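Local coordinates for protein deferrochelatase (Vibrio cholerae, PDB 5DE0) that binds heme b and probably acts as a dye-decolorizing (DyP-type) peroxidase, reducing peroxide at the heme iron while oxidising dyes and similar substrates, at residues B[178-183]-B[236-241]; B[92-97]-B[126-131]; B[46-49]-B[53-56]. One frame throughout, in Å; residues are numbered along the deposited sequence.

Contact 1: B[178-183]-B[236-241]; sequences RFVHNL and LPYGSV. With HEM (protoporphyrin IX containing Fe), chain F.
The phenol oxygen of Tyr238 is gripped from two directions by segment 178-183. Tyr238 OH donates to the backbone O of Phe179 at 2.6 Å; the bond is short, but the donor stands 56° out of the carbonyl plane and is not on a lone pair. The same OH accepts from Arg178 NH1 at 3.1 Å, a bent bond (141° at the hydrogen). Salt bridges from Arg178 NE to Asp129 and from NH1 to Asp244 hold the guanidinium in this position.

With CG anti to the backbone N and a bend at chi3, the Arg178 chain crosses the tyrosine at about a right angle, Arg178 CG lying 3.2 Å from Tyr238 OH, and the guanidinium and ring planes stand 89° apart. Val180 CG2 adds a lighter touch on OH.

Towards the heme, the methyl CMC sits over one face of the Phe179 ring, and His181 NE2, hydrogen-bonded to Asp141, comes 3.2 Å from the heme vinyl carbon CBC; ND1 bonds to Thr281. The two strands belong to the antiparallel C-terminal sheet, separated by strand 247-253, in the ferredoxin-like fold of DyP-type peroxidases, whose heme pocket includes Phe179 and His181.

Contact 2: B[92-97]-B[126-131]; sequences PSTDVD and EIVDET
Chi1 of -47° at Thr94 sets CG2 anti to the backbone N, and chi1 of -178° at Val128 does the same for CG1; the methyls Thr94 CG2 and Val128 CG1 meet at 3.7 Å. The two side chains run antiparallel alongside one another. On the other branch, Val128 CG2 lies 3.7 Å from the backbone O of Asp95. The fork of Val128 therefore spans two consecutive residues of the loop, one branch on a methyl and the other on a carbonyl oxygen. Only 105 Å² is buried in all, a little over half of it on the valine, consistent with a light surface contact of van der Waals type.

The polar ends are engaged elsewhere. Thr94 OG1 bonds to Gly286 N, while Asp95 OD1 forms a salt bridge with Lys25, which also reaches Asp97.

Val128 owes its position to a corner in strand 125-134: with Asp129 it faces Leu23 as a classic beta bulge. The loop between strands 89-91 and 98-104 thus lies against this bulge on the strand outermost in this chain's N-terminal sheet, while Thr94 and Val96 also pack on strand 281-291 of the C-terminal sheet, and Val96 reaches Leu23 on strand 18-26.

Contact 3: B[46-49]-B[53-56]; sequences EINQ and GAEL
Asn48 and Leu56 are joined by a pair of hydrogen bonds in which one side-chain amide serves both backbone polar atoms of a single residue. Asn48 OD1 accepts from Leu56 N at 2.9 Å, the donor lying in the carbonyl plane on a lone pair, although the N-H bends to 142°. Asn48 ND2 donates to Leu56 O at 2.8 Å and is nearly straight, 168° at the hydrogen. That oxygen lies close to the amide plane and likewise receives the bond on a lone pair. Because both polar atoms of the amide are used at once, its rotation is fixed, and the assignment of O and N is supported by the donor and acceptor they face. A chi1 of -82°, with CG anti to the carbonyl carbon, swings the amide off the helix towards the returning chain.

Two carbons are van der Waals neighbours of the amide oxygen: Ala54 CB approaches Asn48 OD1 at 3.8 Å, while Leu56 CB lies 3.5 Å from Asn48 OD1.

The apolar contact is between Ile47 and Leu56. Leu56 CD2 packs against Ile47, nearest to Ile47 CD1 at 3.6 Å, and also against CG2; the two side chains cross obliquely. Helix 108-117 adjoins this patch, with Tyr112 and Thr113 against Ile47, Leu109 against Ala54 and Thr113 against Leu56.

The carbonyls of Gly53 and Ala54 both lie within hydrogen-bonding distance of Thr105 OG1. The contact is a helix-to-strand connection, in which an asparagine near the C-terminal end of helix 40-50 pins the chain just before strand 57-62 in the ferredoxin-like N-terminal half.

Overall arrangement
From the N terminus, contact 3 comes first, closing the short connection between helix 40-50 and strand 57-62. Contact 2 then brings the loop before strand 98-104 against strand 125-134, spanning helix 108-117, which itself packs on contact 3. Contact 1 closes the longest excursion, from strand 172-181 to strand 232-239 in the C-terminal half. The three follow in series, neither nested nor crossed. Contacts 1 and 2, with centres about 17 Å apart, touch through the Arg178–Asp129 salt bridge and the packing of Tyr238 on Thr131, joining the two sheets; both also reach the second subunit. Contact 3 stands apart, its nearest atoms about 11 Å from contact 1 and about 12 Å from contact 2.

Contact 1: B[178-183]-B[236-241]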
ATOM      1  N   ARG B 178       8.919   8.938   9.784  1.00 21.33           N
ATOM      2  CA  ARG B 178       8.956   7.925   8.739  1.00 21.18           C
ATOM      3  C   ARG B 178      10.396   7.538   8.445  1.00 21.73           C
ATOM      4  O   ARG B 178      11.192   8.363   7.995  1.00 22.47           O
ATOM      5  CB  ARG B 178       8.270   8.410   7.461  1.00 21.41           C
ATOM      6  CG  ARG B 178       8.201   7.336   6.391  1.00 22.09           C
ATOM      7  CD  ARG B 178       7.089   7.586   5.386  1.00 22.77           C
ATOM      8  NE  ARG B 178       7.399   8.666   4.457  1.00 22.59           N
ATOM      9  CZ  ARG B 178       8.187   8.531   3.395  1.00 23.45           C
ATOM     10  NH1 ARG B 178       8.756   7.363   3.134  1.00 23.59           N
ATOM     11  NH2 ARG B 178       8.412   9.568   2.598  1.00 23.23           N
ATOM     12  N   PHE B 179      10.729   6.278   8.704  1.00 22.58           N
ATOM     13  CA  PHE B 179      12.083   5.795   8.475  1.00 24.20           C
ATOM     14  C   PHE B 179      12.211   5.034   7.161  1.00 24.04           C
ATOM     15  O   PHE B 179      11.323   4.267   6.784  1.00 24.67           O
ATOM     16  CB  PHE B 179      12.532   4.908   9.638  1.00 23.52           C
ATOM     17  CG  PHE B 179      12.977   5.679  10.842  1.00 23.91           C
ATOM     18  CD1 PHE B 179      12.080   6.003  11.844  1.00 22.30           C
ATOM     19  CD2 PHE B 179      14.295   6.086  10.967  1.00 25.54           C
ATOM     20  CE1 PHE B 179      12.491   6.716  12.950  1.00 22.61           C
ATOM     21  CE2 PHE B 179      14.711   6.799  12.070  1.00 25.22           C
ATOM     22  CZ  PHE B 179      13.810   7.115  13.062  1.00 23.32           C
ATOM     23  N   VAL B 180      13.319   5.262   6.465  1.00 24.81           N
ATOM     24  CA  VAL B 180      13.631   4.527   5.247  1.00 25.90           C
ATOM     25  C   VAL B 180      14.816   3.604   5.507  1.00 26.57           C
ATOM     26  O   VAL B 180      15.883   4.053   5.930  1.00 27.57           O
ATOM     27  CB  VAL B 180      13.952   5.470   4.075  1.00 25.71           C
ATOM     28  CG1 VAL B 180      14.234   4.670   2.811  1.00 26.46           C
ATOM     29  CG2 VAL B 180      12.806   6.443   3.850  1.00 25.59           C
ATOM     30  N   HIS B 181      14.622   2.312   5.256  1.00 28.15           N
ATOM     31  CA  HIS B 181      15.617   1.304   5.604  1.00 28.68           C
ATOM     32  C   HIS B 181      16.619   1.029   4.485  1.00 29.91           C
ATOM     33  O   HIS B 181      16.288   1.095   3.303  1.00 29.48           O
ATOM     34  CB  HIS B 181      14.926  -0.006   5.996  1.00 27.44           C
ATOM     35  CG  HIS B 181      14.248   0.044   7.329  1.00 26.17           C
ATOM     36  ND1 HIS B 181      14.208   1.183   8.102  1.00 26.18           N
ATOM     37  CD2 HIS B 181      13.585  -0.909   8.028  1.00 25.65           C
ATOM     38  CE1 HIS B 181      13.549   0.932   9.219  1.00 24.83           C
ATOM     39  NE2 HIS B 181      13.161  -0.330   9.199  1.00 24.37           N
ATOM     40  N   ASN B 182      17.851   0.723   4.882  1.00 31.21           N
ATOM     41  CA  ASN B 182      18.866   0.225   3.965  1.00 33.08           C
ATOM     42  C   ASN B 182      19.057  -1.267   4.212  1.00 33.97           C
ATOM     43  O   ASN B 182      19.993  -1.678   4.898  1.00 34.02           O
ATOM     44  CB  ASN B 182      20.187   0.978   4.147  1.00 34.08           C
ATOM     45  CG  ASN B 182      21.200   0.671   3.052  1.00 38.79           C
ATOM     46  OD1 ASN B 182      21.118  -0.355   2.376  1.00 35.76           O
ATOM     47  ND2 ASN B 182      22.166   1.566   2.878  1.00 40.66           N
ATOM     48  N   LEU B 183      18.158  -2.071   3.658  1.00 33.16           N
ATOM     49  CA  LEU B 183      18.161  -3.514   3.895  1.00 34.40           C
ATOM     50  C   LEU B 183      19.428  -4.256   3.435  1.00 35.79           C
ATOM     51  O   LEU B 183      19.889  -5.152   4.144  1.00 35.84           O
ATOM     52  CB  LEU B 183      16.931  -4.148   3.239  1.00 33.79           C
ATOM     53  CG  LEU B 183      15.586  -3.759   3.855  1.00 32.95           C
ATOM     54  CD1 LEU B 183      14.459  -4.572   3.245  1.00 32.93           C
ATOM     55  CD2 LEU B 183      15.615  -3.930   5.366  1.00 33.71           C
ATOM     56  N   LEU B 236       4.361   0.763  12.490  1.00 20.42           N
ATOM     57  CA  LEU B 236       4.063  -0.337  11.588  1.00 20.10           C
ATOM     58  C   LEU B 236       4.915  -0.213  10.330  1.00 20.64           C
ATOM     59  O   LEU B 236       5.119   0.891   9.827  1.00 20.11           O
ATOM     60  CB  LEU B 236       2.576  -0.349  11.233  1.00 22.40           C
ATOM     61  CG  LEU B 236       1.848  -1.692  11.230  1.00 21.74           C
ATOM     62  CD1 LEU B 236       2.110  -2.456  12.516  1.00 20.67           C
ATOM     63  CD2 LEU B 236       0.354  -1.476  11.034  1.00 20.65           C
ATOM     64  N   PRO B 237       5.433  -1.346   9.832  1.00 21.86           N
ATOM     65  CA  PRO B 237       6.209  -1.385   8.587  1.00 21.30           C
ATOM     66  C   PRO B 237       5.406  -0.852   7.401  1.00 21.85           C
ATOM     67  O   PRO B 237       4.179  -0.865   7.448  1.00 20.27           O
ATOM     68  CB  PRO B 237       6.519  -2.875   8.414  1.00 21.65           C
ATOM     69  CG  PRO B 237       6.433  -3.441   9.784  1.00 22.63           C
ATOM     70  CD  PRO B 237       5.362  -2.665  10.481  1.00 20.85           C
ATOM     71  N   TYR B 238       6.090  -0.396   6.356  1.00 21.33           N
ATOM     72  CA  TYR B 238       5.423   0.208   5.206  1.00 22.90           C
ATOM     73  C   TYR B 238       6.278   0.116   3.948  1.00 23.20           C
ATOM     74  O   TYR B 238       7.461  -0.216   4.014  1.00 24.19           O
ATOM     75  CB  TYR B 238       5.112   1.680   5.480  1.00 21.67           C
ATOM     76  CG  TYR B 238       6.330   2.568   5.312  1.00 22.62           C
ATOM     77  CD1 TYR B 238       7.281   2.668   6.318  1.00 22.05           C
ATOM     78  CD2 TYR B 238       6.536   3.291   4.139  1.00 23.00           C
ATOM     79  CE1 TYR B 238       8.398   3.465   6.168  1.00 22.24           C
ATOM     80  CE2 TYR B 238       7.654   4.089   3.981  1.00 26.04           C
ATOM     81  CZ  TYR B 238       8.581   4.173   5.000  1.00 23.65           C
ATOM     82  OH  TYR B 238       9.697   4.965   4.852  1.00 24.31           O
ATOM     83  N   GLY B 239       5.674   0.435   2.807  1.00 22.71           N
ATOM     84  CA  GLY B 239       6.427   0.693   1.594  1.00 23.34           C
ATOM     85  C   GLY B 239       6.516  -0.426   0.578  1.00 25.18           C
ATOM     86  O   GLY B 239       5.885  -1.474   0.721  1.00 23.68           O
ATOM     87  N   SER B 240       7.318  -0.189  -0.456  1.00 25.32           N
ATOM     88  CA  SER B 240       7.503  -1.147  -1.539  1.00 26.71           C
ATOM     89  C   SER B 240       8.980  -1.484  -1.718  1.00 26.82           C
ATOM     90  O   SER B 240       9.853  -0.791  -1.196  1.00 27.28           O
ATOM     91  CB  SER B 240       6.924  -0.599  -2.844  1.00 26.20           C
ATOM     92  OG  SER B 240       7.584   0.595  -3.227  1.00 27.53           O
ATOM     93  N   VAL B 241       9.252  -2.550  -2.465  1.00 26.68           N
ATOM     94  CA  VAL B 241      10.618  -3.021  -2.667  1.00 27.78           C
ATOM     95  C   VAL B 241      11.448  -2.034  -3.490  1.00 27.86           C
ATOM     96  O   VAL B 241      12.609  -1.770  -3.170  1.00 27.87           O
ATOM     97  CB  VAL B 241      10.631  -4.400  -3.360  1.00 28.41           C
ATOM     98  CG1 VAL B 241      12.060  -4.891  -3.555  1.00 30.48           C
ATOM     99  CG2 VAL B 241       9.825  -5.405  -2.555  1.00 28.50           C
TER
HETATM  100  CHA HEM F 401      12.169  -1.035  21.388  1.00 24.51           C
HETATM  101  CHB HEM F 401      11.454   3.759  21.204  1.00 23.66           C
HETATM  102  CHC HEM F 401      12.756   3.815  16.517  1.00 23.49           C
HETATM  103  CHD HEM F 401      12.616  -1.033  16.509  1.00 24.63           C
HETATM  104  C1A HEM F 401      11.865   0.258  21.751  1.00 24.82           C
HETATM  105  C2A HEM F 401      11.447   0.705  23.065  1.00 25.10           C
HETATM  106  C3A HEM F 401      11.248   2.026  23.012  1.00 24.49           C
HETATM  107  C4A HEM F 401      11.534   2.464  21.663  1.00 23.72           C
HETATM  108  CMA HEM F 401      10.795   2.941  24.170  1.00 23.93           C
HETATM  109  CAA HEM F 401      11.268  -0.198  24.306  1.00 24.63           C
HETATM  110  CBA HEM F 401      12.470  -0.004  25.229  1.00 26.60           C
HETATM  111  CGA HEM F 401      12.409  -0.988  26.365  1.00 26.68           C
HETATM  112  O1A HEM F 401      12.773  -2.173  26.150  1.00 26.84           O
HETATM  113  O2A HEM F 401      12.001  -0.582  27.482  1.00 27.26           O
HETATM  114  C1B HEM F 401      11.825   4.196  19.953  1.00 23.33           C
HETATM  115  C2B HEM F 401      11.997   5.578  19.566  1.00 23.47           C
HETATM  116  C3B HEM F 401      12.350   5.614  18.281  1.00 23.67           C
HETATM  117  C4B HEM F 401      12.426   4.243  17.791  1.00 22.62           C
HETATM  118  CMB HEM F 401      11.795   6.810  20.477  1.00 22.57           C
HETATM  119  CAB HEM F 401      12.618   6.934  17.523  1.00 21.91           C
HETATM  120  CBB HEM F 401      12.917   6.963  16.226  1.00 23.47           C
HETATM  121  C1C HEM F 401      12.801   2.504  16.086  1.00 23.69           C
HETATM  122  C2C HEM F 401      13.061   2.050  14.732  1.00 24.21           C
HETATM  123  C3C HEM F 401      13.018   0.703  14.737  1.00 24.32           C
HETATM  124  C4C HEM F 401      12.738   0.275  16.092  1.00 24.78           C
HETATM  125  CMC HEM F 401      13.325   2.998  13.539  1.00 22.87           C
HETATM  126  CAC HEM F 401      13.225  -0.313  13.585  1.00 23.95           C
HETATM  127  CBC HEM F 401      13.602   0.005  12.343  1.00 25.54           C
HETATM  128  C1D HEM F 401      12.606  -1.489  17.811  1.00 24.16           C
HETATM  129  C2D HEM F 401      12.888  -2.845  18.222  1.00 24.82           C
HETATM  130  C3D HEM F 401      12.746  -2.848  19.749  1.00 24.26           C
HETATM  131  C4D HEM F 401      12.394  -1.492  20.106  1.00 24.13           C
HETATM  132  CMD HEM F 401      13.254  -4.044  17.320  1.00 24.94           C
HETATM  133  CAD HEM F 401      12.947  -4.047  20.698  1.00 24.58           C
HETATM  134  CBD HEM F 401      11.650  -4.835  20.850  1.00 24.72           C
HETATM  135  CGD HEM F 401      10.606  -3.983  21.522  1.00 25.80           C
HETATM  136  O1D HEM F 401       9.748  -3.409  20.804  1.00 24.26           O
HETATM  137  O2D HEM F 401      10.626  -3.878  22.776  1.00 25.58           O
HETATM  138  NA  HEM F 401      11.907   1.360  20.921  1.00 25.41           N
HETATM  139  NB  HEM F 401      12.096   3.409  18.848  1.00 24.74           N
HETATM  140  NC  HEM F 401      12.611   1.394  16.886  1.00 25.38           N
HETATM  141  ND  HEM F 401      12.323  -0.731  18.943  1.00 25.53           N
HETATM  142 FE   HEM F 401      12.321   1.343  18.912  1.00 29.49          FE

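Contact 2: B[92-97]-B[126-131]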
ATOM      1  N   PRO B  92      15.072  15.114  10.516  1.00 30.50           N
ATOM      2  CA  PRO B  92      14.433  16.257   9.853  1.00 29.88           C
ATOM      3  C   PRO B  92      13.142  16.698  10.539  1.00 28.49           C
ATOM      4  O   PRO B  92      12.490  15.895  11.206  1.00 27.02           O
ATOM      5  CB  PRO B  92      14.135  15.727   8.443  1.00 29.79           C
ATOM      6  CG  PRO B  92      15.039  14.554   8.266  1.00 32.21           C
ATOM      7  CD  PRO B  92      15.166  13.945   9.626  1.00 29.98           C
ATOM      8  N   SER B  93      12.786  17.967  10.372  1.00 28.26           N
ATOM      9  CA  SER B  93      11.526  18.489  10.892  1.00 27.21           C
ATOM     10  C   SER B  93      10.566  18.782   9.745  1.00 26.29           C
ATOM     11  O   SER B  93      10.924  19.469   8.787  1.00 27.24           O
ATOM     12  CB  SER B  93      11.762  19.750  11.724  1.00 29.19           C
ATOM     13  OG  SER B  93      10.558  20.206  12.319  1.00 32.43           O
ATOM     14  N   THR B  94       9.348  18.259   9.840  1.00 25.32           N
ATOM     15  CA  THR B  94       8.369  18.411   8.769  1.00 25.11           C
ATOM     16  C   THR B  94       7.378  19.531   9.061  1.00 25.31           C
ATOM     17  O   THR B  94       6.844  19.625  10.167  1.00 24.38           O
ATOM     18  CB  THR B  94       7.584  17.104   8.532  1.00 24.21           C
ATOM     19  OG1 THR B  94       8.491  15.997   8.470  1.00 23.02           O
ATOM     20  CG2 THR B  94       6.794  17.182   7.236  1.00 24.51           C
ATOM     21  N   ASP B  95       7.136  20.380   8.066  1.00 25.15           N
ATOM     22  CA  ASP B  95       6.115  21.414   8.179  1.00 25.85           C
ATOM     23  C   ASP B  95       4.737  20.780   8.006  1.00 24.94           C
ATOM     24  O   ASP B  95       4.312  20.488   6.888  1.00 25.53           O
ATOM     25  CB  ASP B  95       6.341  22.520   7.144  1.00 26.60           C
ATOM     26  CG  ASP B  95       5.337  23.657   7.266  1.00 27.34           C
ATOM     27  OD1 ASP B  95       4.725  23.809   8.344  1.00 27.11           O
ATOM     28  OD2 ASP B  95       5.166  24.406   6.280  1.00 28.41           O
ATOM     29  N   VAL B  96       4.048  20.566   9.123  1.00 24.12           N
ATOM     30  CA  VAL B  96       2.770  19.862   9.116  1.00 24.19           C
ATOM     31  C   VAL B  96       1.845  20.400  10.207  1.00 24.24           C
ATOM     32  O   VAL B  96       2.293  20.725  11.306  1.00 23.33           O
ATOM     33  CB  VAL B  96       2.982  18.337   9.296  1.00 23.89           C
ATOM     34  CG1 VAL B  96       3.878  18.063  10.494  1.00 22.73           C
ATOM     35  CG2 VAL B  96       1.652  17.603   9.428  1.00 22.31           C
ATOM     36  N   ASP B  97       0.556  20.508   9.893  1.00 24.03           N
ATOM     37  CA  ASP B  97      -0.426  21.027  10.839  1.00 23.42           C
ATOM     38  C   ASP B  97      -1.234  19.929  11.529  1.00 22.32           C
ATOM     39  O   ASP B  97      -1.568  20.046  12.708  1.00 22.86           O
ATOM     40  CB  ASP B  97      -1.394  21.982  10.135  1.00 26.01           C
ATOM     41  CG  ASP B  97      -0.713  23.232   9.616  1.00 26.68           C
ATOM     42  OD1 ASP B  97       0.307  23.644  10.207  1.00 25.73           O
ATOM     43  OD2 ASP B  97      -1.201  23.806   8.620  1.00 26.90           O
ATOM     44  N   GLU B 126      -3.171  20.346   1.713  1.00 30.64           N
ATOM     45  CA  GLU B 126      -2.098  19.637   1.033  1.00 30.58           C
ATOM     46  C   GLU B 126      -1.570  18.508   1.910  1.00 28.74           C
ATOM     47  O   GLU B 126      -1.062  18.747   3.005  1.00 29.29           O
ATOM     48  CB  GLU B 126      -0.963  20.584   0.660  1.00 33.48           C
ATOM     49  CG  GLU B 126       0.244  19.873   0.066  1.00 35.15           C
ATOM     50  CD  GLU B 126       1.300  20.838  -0.431  1.00 40.89           C
ATOM     51  OE1 GLU B 126       0.967  22.018  -0.663  1.00 49.65           O
ATOM     52  OE2 GLU B 126       2.466  20.419  -0.580  1.00 42.52           O
ATOM     53  N   ILE B 127      -1.697  17.277   1.425  1.00 27.14           N
ATOM     54  CA  ILE B 127      -1.208  16.114   2.154  1.00 27.17           C
ATOM     55  C   ILE B 127       0.305  15.980   2.000  1.00 25.80           C
ATOM     56  O   ILE B 127       0.798  15.608   0.936  1.00 26.40           O
ATOM     57  CB  ILE B 127      -1.895  14.819   1.674  1.00 25.77           C
ATOM     58  CG1 ILE B 127      -3.414  14.925   1.848  1.00 25.96           C
ATOM     59  CG2 ILE B 127      -1.344  13.611   2.420  1.00 24.33           C
ATOM     60  CD1 ILE B 127      -4.168  13.683   1.422  1.00 24.72           C
ATOM     61  N   VAL B 128       1.035  16.294   3.066  1.00 25.44           N
ATOM     62  CA  VAL B 128       2.494  16.275   3.040  1.00 25.71           C
ATOM     63  C   VAL B 128       3.032  14.850   2.962  1.00 24.70           C
ATOM     64  O   VAL B 128       4.015  14.580   2.269  1.00 25.07           O
ATOM     65  CB  VAL B 128       3.080  16.974   4.283  1.00 25.04           C
ATOM     66  CG1 VAL B 128       4.600  16.999   4.220  1.00 24.93           C
ATOM     67  CG2 VAL B 128       2.527  18.383   4.403  1.00 25.56           C
ATOM     68  N   ASP B 129       2.384  13.938   3.677  1.00 23.87           N
ATOM     69  CA  ASP B 129       2.782  12.538   3.664  1.00 24.12           C
ATOM     70  C   ASP B 129       1.575  11.644   3.932  1.00 22.19           C
ATOM     71  O   ASP B 129       0.708  11.976   4.738  1.00 21.48           O
ATOM     72  CB  ASP B 129       3.878  12.277   4.699  1.00 23.14           C
ATOM     73  CG  ASP B 129       4.794  11.130   4.306  1.00 27.51           C
ATOM     74  OD1 ASP B 129       4.518  10.465   3.284  1.00 26.30           O
ATOM     75  OD2 ASP B 129       5.790  10.886   5.023  1.00 23.73           O
ATOM     76  N   GLU B 130       1.526  10.509   3.243  1.00 22.16           N
ATOM     77  CA  GLU B 130       0.435   9.556   3.392  1.00 22.30           C
ATOM     78  C   GLU B 130       1.001   8.142   3.396  1.00 21.03           C
ATOM     79  O   GLU B 130       1.380   7.613   2.352  1.00 20.63           O
ATOM     80  CB  GLU B 130      -0.592   9.727   2.267  1.00 20.87           C
ATOM     81  CG  GLU B 130      -1.759   8.750   2.318  1.00 21.48           C
ATOM     82  CD  GLU B 130      -2.750   8.969   1.186  1.00 23.46           C
ATOM     83  OE1 GLU B 130      -2.601   9.968   0.452  1.00 21.98           O
ATOM     84  OE2 GLU B 130      -3.675   8.144   1.030  1.00 22.12           O
ATOM     85  N   THR B 131       1.068   7.539   4.577  1.00 20.51           N
ATOM     86  CA  THR B 131       1.712   6.239   4.718  1.00 20.24           C
ATOM     87  C   THR B 131       0.743   5.162   5.185  1.00 19.94           C
ATOM     88  O   THR B 131       0.093   5.302   6.223  1.00 19.66           O
ATOM     89  CB  THR B 131       2.891   6.304   5.708  1.00 20.59           C
ATOM     90  OG1 THR B 131       3.734   7.413   5.378  1.00 20.22           O
ATOM     91  CG2 THR B 131       3.703   5.021   5.653  1.00 20.78           C
TER

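Contact 3: B[46-49]-B[53-56]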
ATOM      1  N   GLU B  46     -19.847   5.008  11.875  1.00 26.88           N
ATOM      2  CA  GLU B  46     -20.779   4.567  10.841  1.00 27.98           C
ATOM      3  C   GLU B  46     -20.208   3.409  10.030  1.00 27.60           C
ATOM      4  O   GLU B  46     -20.920   2.462   9.693  1.00 26.77           O
ATOM      5  CB  GLU B  46     -21.136   5.728   9.912  1.00 28.34           C
ATOM      6  CG  GLU B  46     -22.002   5.334   8.727  1.00 33.41           C
ATOM      7  CD  GLU B  46     -22.445   6.530   7.908  1.00 38.89           C
ATOM      8  OE1 GLU B  46     -22.416   7.660   8.441  1.00 40.91           O
ATOM      9  OE2 GLU B  46     -22.815   6.341   6.731  1.00 47.42           O
ATOM     10  N   ILE B  47     -18.917   3.490   9.724  1.00 26.30           N
ATOM     11  CA  ILE B  47     -18.229   2.425   9.006  1.00 25.52           C
ATOM     12  C   ILE B  47     -18.230   1.134   9.822  1.00 25.40           C
ATOM     13  O   ILE B  47     -18.507   0.058   9.295  1.00 26.02           O
ATOM     14  CB  ILE B  47     -16.778   2.824   8.665  1.00 24.34           C
ATOM     15  CG1 ILE B  47     -16.770   4.013   7.699  1.00 24.01           C
ATOM     16  CG2 ILE B  47     -16.027   1.651   8.061  1.00 23.35           C
ATOM     17  CD1 ILE B  47     -15.388   4.520   7.355  1.00 22.30           C
ATOM     18  N   ASN B  48     -17.934   1.252  11.114  1.00 25.21           N
ATOM     19  CA  ASN B  48     -17.914   0.092  11.999  1.00 25.15           C
ATOM     20  C   ASN B  48     -19.280  -0.579  12.101  1.00 26.90           C
ATOM     21  O   ASN B  48     -19.370  -1.800  12.220  1.00 25.94           O
ATOM     22  CB  ASN B  48     -17.419   0.489  13.392  1.00 24.93           C
ATOM     23  CG  ASN B  48     -15.905   0.561  13.473  1.00 23.20           C
ATOM     24  OD1 ASN B  48     -15.201  -0.227  12.840  1.00 21.61           O
ATOM     25  ND2 ASN B  48     -15.397   1.510  14.255  1.00 21.72           N
ATOM     26  N   GLN B  49     -20.342   0.221  12.048  1.00 27.13           N
ATOM     27  CA  GLN B  49     -21.695  -0.321  12.068  1.00 28.75           C
ATOM     28  C   GLN B  49     -22.032  -1.030  10.761  1.00 27.92           C
ATOM     29  O   GLN B  49     -22.815  -1.977  10.742  1.00 28.42           O
ATOM     30  CB  GLN B  49     -22.718   0.782  12.341  1.00 30.64           C
ATOM     31  CG  GLN B  49     -22.704   1.304  13.764  1.00 32.21           C
ATOM     32  CD  GLN B  49     -23.937   2.118  14.095  1.00 36.82           C
ATOM     33  OE1 GLN B  49     -24.835   2.272  13.269  1.00 40.54           O
ATOM     34  NE2 GLN B  49     -23.988   2.644  15.314  1.00 38.27           N
ATOM     35  N   GLY B  53     -16.296  -6.424  12.582  1.00 22.74           N
ATOM     36  CA  GLY B  53     -14.963  -6.997  12.571  1.00 23.32           C
ATOM     37  C   GLY B  53     -13.889  -6.038  12.089  1.00 22.83           C
ATOM     38  O   GLY B  53     -12.696  -6.304  12.244  1.00 22.20           O
ATOM     39  N   ALA B  54     -14.312  -4.921  11.504  1.00 22.86           N
ATOM     40  CA  ALA B  54     -13.379  -3.936  10.968  1.00 21.87           C
ATOM     41  C   ALA B  54     -12.514  -3.331  12.065  1.00 21.01           C
ATOM     42  O   ALA B  54     -11.312  -3.132  11.878  1.00 21.97           O
ATOM     43  CB  ALA B  54     -14.131  -2.846  10.236  1.00 24.49           C
ATOM     44  N   GLU B  55     -13.139  -3.043  13.204  1.00 21.63           N
ATOM     45  CA  GLU B  55     -12.467  -2.435  14.349  1.00 21.20           C
ATOM     46  C   GLU B  55     -11.707  -1.176  13.940  1.00 21.67           C
ATOM     47  O   GLU B  55     -10.596  -0.925  14.409  1.00 19.94           O
ATOM     48  CB  GLU B  55     -11.525  -3.443  15.015  1.00 22.30           C
ATOM     49  CG  GLU B  55     -12.246  -4.664  15.580  1.00 22.91           C
ATOM     50  CD  GLU B  55     -11.317  -5.619  16.303  1.00 25.94           C
ATOM     51  OE1 GLU B  55     -10.097  -5.350  16.355  1.00 23.01           O
ATOM     52  OE2 GLU B  55     -11.810  -6.645  16.821  1.00 29.80           O
ATOM     53  N   LEU B  56     -12.318  -0.393  13.056  1.00 20.45           N
ATOM     54  CA  LEU B  56     -11.721   0.848  12.579  1.00 19.93           C
ATOM     55  C   LEU B  56     -11.645   1.880  13.698  1.00 19.87           C
ATOM     56  O   LEU B  56     -12.627   2.125  14.399  1.00 19.30           O
ATOM     57  CB  LEU B  56     -12.516   1.406  11.397  1.00 20.02           C
ATOM     58  CG  LEU B  56     -12.035   2.742  10.827  1.00 20.18           C
ATOM     59  CD1 LEU B  56     -10.671   2.598  10.165  1.00 18.64           C
ATOM     60  CD2 LEU B  56     -13.057   3.298   9.849  1.00 20.74           C
TER